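PDB 4KCF: FAD-dependent oxidoreductase, which probably oxidises the amino group of a dTDP-linked aminosugar as a flavin-dependent N-oxygenase on the route to kijanose, the nitrosugar of kijanimicin. Local coordinates for residues Val267-Thr272 / Arg349-His354. Sequence-based numbering, arbitrary orientation.
With AKM ([(2R,4S,6R)-4-azanyl-4,6-dimethyl-5,5-bis(oxidanyl)oxan-2-yl] [[(2R,3S,5R)-5-[5-methyl-2,4-bis(oxidanylidene)pyrimidin-1-yl]-3-oxidanyl-oxolan-2-yl]methoxy-oxidanyl-phosphoryl] hydrogen phosphate), chain B.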
# COMPACT_ATOMS: atom_id res chain seq x y z
N VAL A 267 -14.92 3.29 -10.37
CA VAL A 267 -13.62 2.66 -10.15
C VAL A 267 -12.83 3.25 -8.99
O VAL A 267 -11.88 2.61 -8.52
CB VAL A 267 -12.66 2.70 -11.35
CG1 VAL A 267 -13.23 1.91 -12.49
CG2 VAL A 267 -12.33 4.12 -11.78
N LEU A 268 -13.20 4.45 -8.54
CA LEU A 268 -12.44 5.18 -7.50
C LEU A 268 -12.59 4.42 -6.20
O LEU A 268 -11.66 4.47 -5.38
CB LEU A 268 -12.79 6.67 -7.37
CG LEU A 268 -12.58 7.54 -8.62
CD1 LEU A 268 -13.20 8.92 -8.49
CD2 LEU A 268 -11.12 7.68 -8.99
N ALA A 269 -13.68 3.67 -6.04
CA ALA A 269 -13.89 2.95 -4.80
C ALA A 269 -12.82 1.89 -4.66
O ALA A 269 -12.26 1.74 -3.56
CB ALA A 269 -15.23 2.29 -4.78
N GLY A 270 -12.50 1.20 -5.77
CA GLY A 270 -11.55 0.09 -5.70
C GLY A 270 -10.16 0.67 -5.45
O GLY A 270 -9.35 0.16 -4.65
N GLN A 271 -9.91 1.78 -6.12
CA GLN A 271 -8.64 2.49 -5.95
C GLN A 271 -8.48 3.15 -4.59
O GLN A 271 -7.35 3.53 -4.22
CB GLN A 271 -8.51 3.49 -7.08
CG GLN A 271 -8.48 2.80 -8.46
CD GLN A 271 -8.27 3.81 -9.53
OE1 GLN A 271 -8.22 5.00 -9.22
NE2 GLN A 271 -8.11 3.38 -10.78
N THR A 272 -9.58 3.27 -3.84
CA THR A 272 -9.46 3.69 -2.47
C THR A 272 -9.15 2.45 -1.63
O THR A 272 -8.14 2.45 -0.88
CB THR A 272 -10.75 4.43 -2.01
OG1 THR A 272 -10.83 5.68 -2.71
CG2 THR A 272 -10.70 4.70 -0.51
N ARG A 349 -16.53 8.62 -5.86
CA ARG A 349 -16.13 10.01 -5.61
C ARG A 349 -15.91 10.31 -4.13
O ARG A 349 -14.85 10.82 -3.75
CB ARG A 349 -17.13 11.02 -6.19
CG ARG A 349 -17.06 11.07 -7.72
CD ARG A 349 -17.96 12.21 -8.24
NE ARG A 349 -19.38 11.91 -8.02
CZ ARG A 349 -20.15 11.38 -8.97
NH1 ARG A 349 -19.66 11.08 -10.16
NH2 ARG A 349 -21.43 11.13 -8.72
N GLN A 350 -16.85 9.87 -3.31
CA GLN A 350 -16.75 10.11 -1.88
C GLN A 350 -15.63 9.36 -1.18
O GLN A 350 -15.03 9.87 -0.23
CB GLN A 350 -18.06 9.75 -1.22
CG GLN A 350 -19.13 10.79 -1.60
CD GLN A 350 -20.30 10.78 -0.64
OE1 GLN A 350 -20.15 10.37 0.50
NE2 GLN A 350 -21.47 11.21 -1.10
N MET A 351 -15.46 8.11 -1.60
CA MET A 351 -14.33 7.31 -1.13
C MET A 351 -12.98 7.99 -1.46
O MET A 351 -12.16 8.15 -0.58
CB MET A 351 -14.42 5.88 -1.66
CG MET A 351 -15.42 5.05 -0.82
SD MET A 351 -15.57 3.33 -1.37
CE MET A 351 -14.12 2.55 -0.63
N MET A 352 -12.78 8.38 -2.70
CA MET A 352 -11.56 9.02 -3.16
C MET A 352 -11.35 10.40 -2.50
O MET A 352 -10.21 10.78 -2.24
CB MET A 352 -11.50 9.05 -4.69
CG MET A 352 -10.13 9.39 -5.26
SD MET A 352 -8.79 8.36 -4.65
CE MET A 352 -9.17 6.85 -5.55
N ARG A 353 -12.43 11.11 -2.22
CA ARG A 353 -12.42 12.39 -1.52
C ARG A 353 -11.90 12.24 -0.10
O ARG A 353 -10.96 12.93 0.29
CB ARG A 353 -13.81 13.03 -1.53
CG ARG A 353 -13.82 14.45 -0.94
CD ARG A 353 -13.06 15.43 -1.86
NE ARG A 353 -13.27 16.86 -1.63
CZ ARG A 353 -14.35 17.52 -2.02
NH1 ARG A 353 -15.34 16.84 -2.57
NH2 ARG A 353 -14.48 18.83 -1.83
N HIS A 354 -12.48 11.31 0.67
CA HIS A 354 -11.96 11.06 2.01
C HIS A 354 -10.49 10.66 1.94
O HIS A 354 -9.65 11.15 2.70
CB HIS A 354 -12.75 9.92 2.66
CG HIS A 354 -14.05 10.35 3.29
ND1 HIS A 354 -14.13 10.89 4.55
CD2 HIS A 354 -15.33 10.31 2.82
CE1 HIS A 354 -15.39 11.17 4.83
NE2 HIS A 354 -16.14 10.79 3.81
O2P AKM B . -6.26 -0.11 -7.29
P AKM B . -6.93 -1.05 -8.31
O1P AKM B . -7.37 -0.48 -9.62
OPP AKM B . -5.92 -2.23 -8.67
P2 AKM B . -4.95 -3.07 -7.71
O3P AKM B . -4.64 -4.31 -8.53
O1 AKM B . -3.61 -2.20 -7.64
C1 AKM B . -3.18 -1.45 -6.52
C2 AKM B . -2.11 -0.43 -6.94
C3 AKM B . -1.36 0.09 -5.72
C3M AKM B . -2.34 1.12 -5.15
N3 AKM B . -0.12 0.78 -6.11
C4 AKM B . -0.90 -1.02 -4.77
O4A AKM B . 0.36 -1.58 -5.19
O4B AKM B . -0.61 -0.47 -3.47
C5 AKM B . -1.63 -2.36 -4.81
C6 AKM B . -1.83 -3.19 -3.54
O5 AKM B . -2.76 -2.51 -5.67
O4P AKM B . -5.44 -3.31 -6.29
O5' AKM B . -8.20 -1.69 -7.57
C5' AKM B . -9.02 -2.56 -8.35
C4' AKM B . -9.54 -3.55 -7.32
C3' AKM B . -10.34 -4.71 -7.93
O3' AKM B . -9.48 -5.83 -8.02
C2' AKM B . -11.44 -5.01 -6.92
C1' AKM B . -11.41 -3.85 -5.92
O4' AKM B . -10.46 -2.90 -6.44
N11 AKM B . -12.68 -3.17 -5.65
C21 AKM B . -13.09 -3.08 -4.39
O21 AKM B . -12.38 -3.68 -3.40
N31 AKM B . -14.23 -2.46 -4.04
C41 AKM B . -14.96 -1.87 -5.00
O41 AKM B . -16.11 -1.21 -4.71
C51 AKM B . -14.52 -1.90 -6.41
C5A AKM B . -15.33 -1.22 -7.47
C61 AKM B . -13.34 -2.59 -6.67
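M352 lays its side chain across L268 at about a right angle, CB against CB at 3.8 Å, and its terminal CE runs on over the turn of helix to touch T272 and the CB of Q271. This is helix-on-helix packing in the all-helical C-terminal domain of the acyl-CoA dehydrogenase fold: the short helix 267-273 rests on the long helix 344-377, with segment axes 7.7 Å apart at closest and N-to-C directions 35° apart. The long helix contributes two neighbouring methionines, M351 and M352, which take different paths. M352 has CG anti to its backbone N (chi1 -166°) and then bends twice, bringing CE to 3.4 Å from the carbonyl O of L268. M351 instead stays extended as far as SD, which lies 3.6 Å from the CB of A269, and turns only at chi3 to set CE beside the carbonyl O of A269 and the CG2 of T272. T272 therefore sits between the two thioethers. F412 of helix 406-417 and Y404 also touch M352, while L336 of helix 306-338 packs on M351.

The reverse side of the short helix is a wall of the sugar-nucleotide pocket. G270 has its CA 3.3 Å from the deoxyribose O4' of AKM, the CB of A269 meets the thymine O41, and the CG of Q271 passes near the phosphate oxygens O1P and O2P, its amide NE2 being hydrogen-bonded to OD1 of N425. A269 thus has the ligand and M351 on the same methyl.

The buried hydroxyl of T272 is satisfied within its own helix: OG1 donates to the carbonyl O of L268 at 3.0 Å, approaching from above the carbonyl plane with a C=O...OG1 angle of 143°.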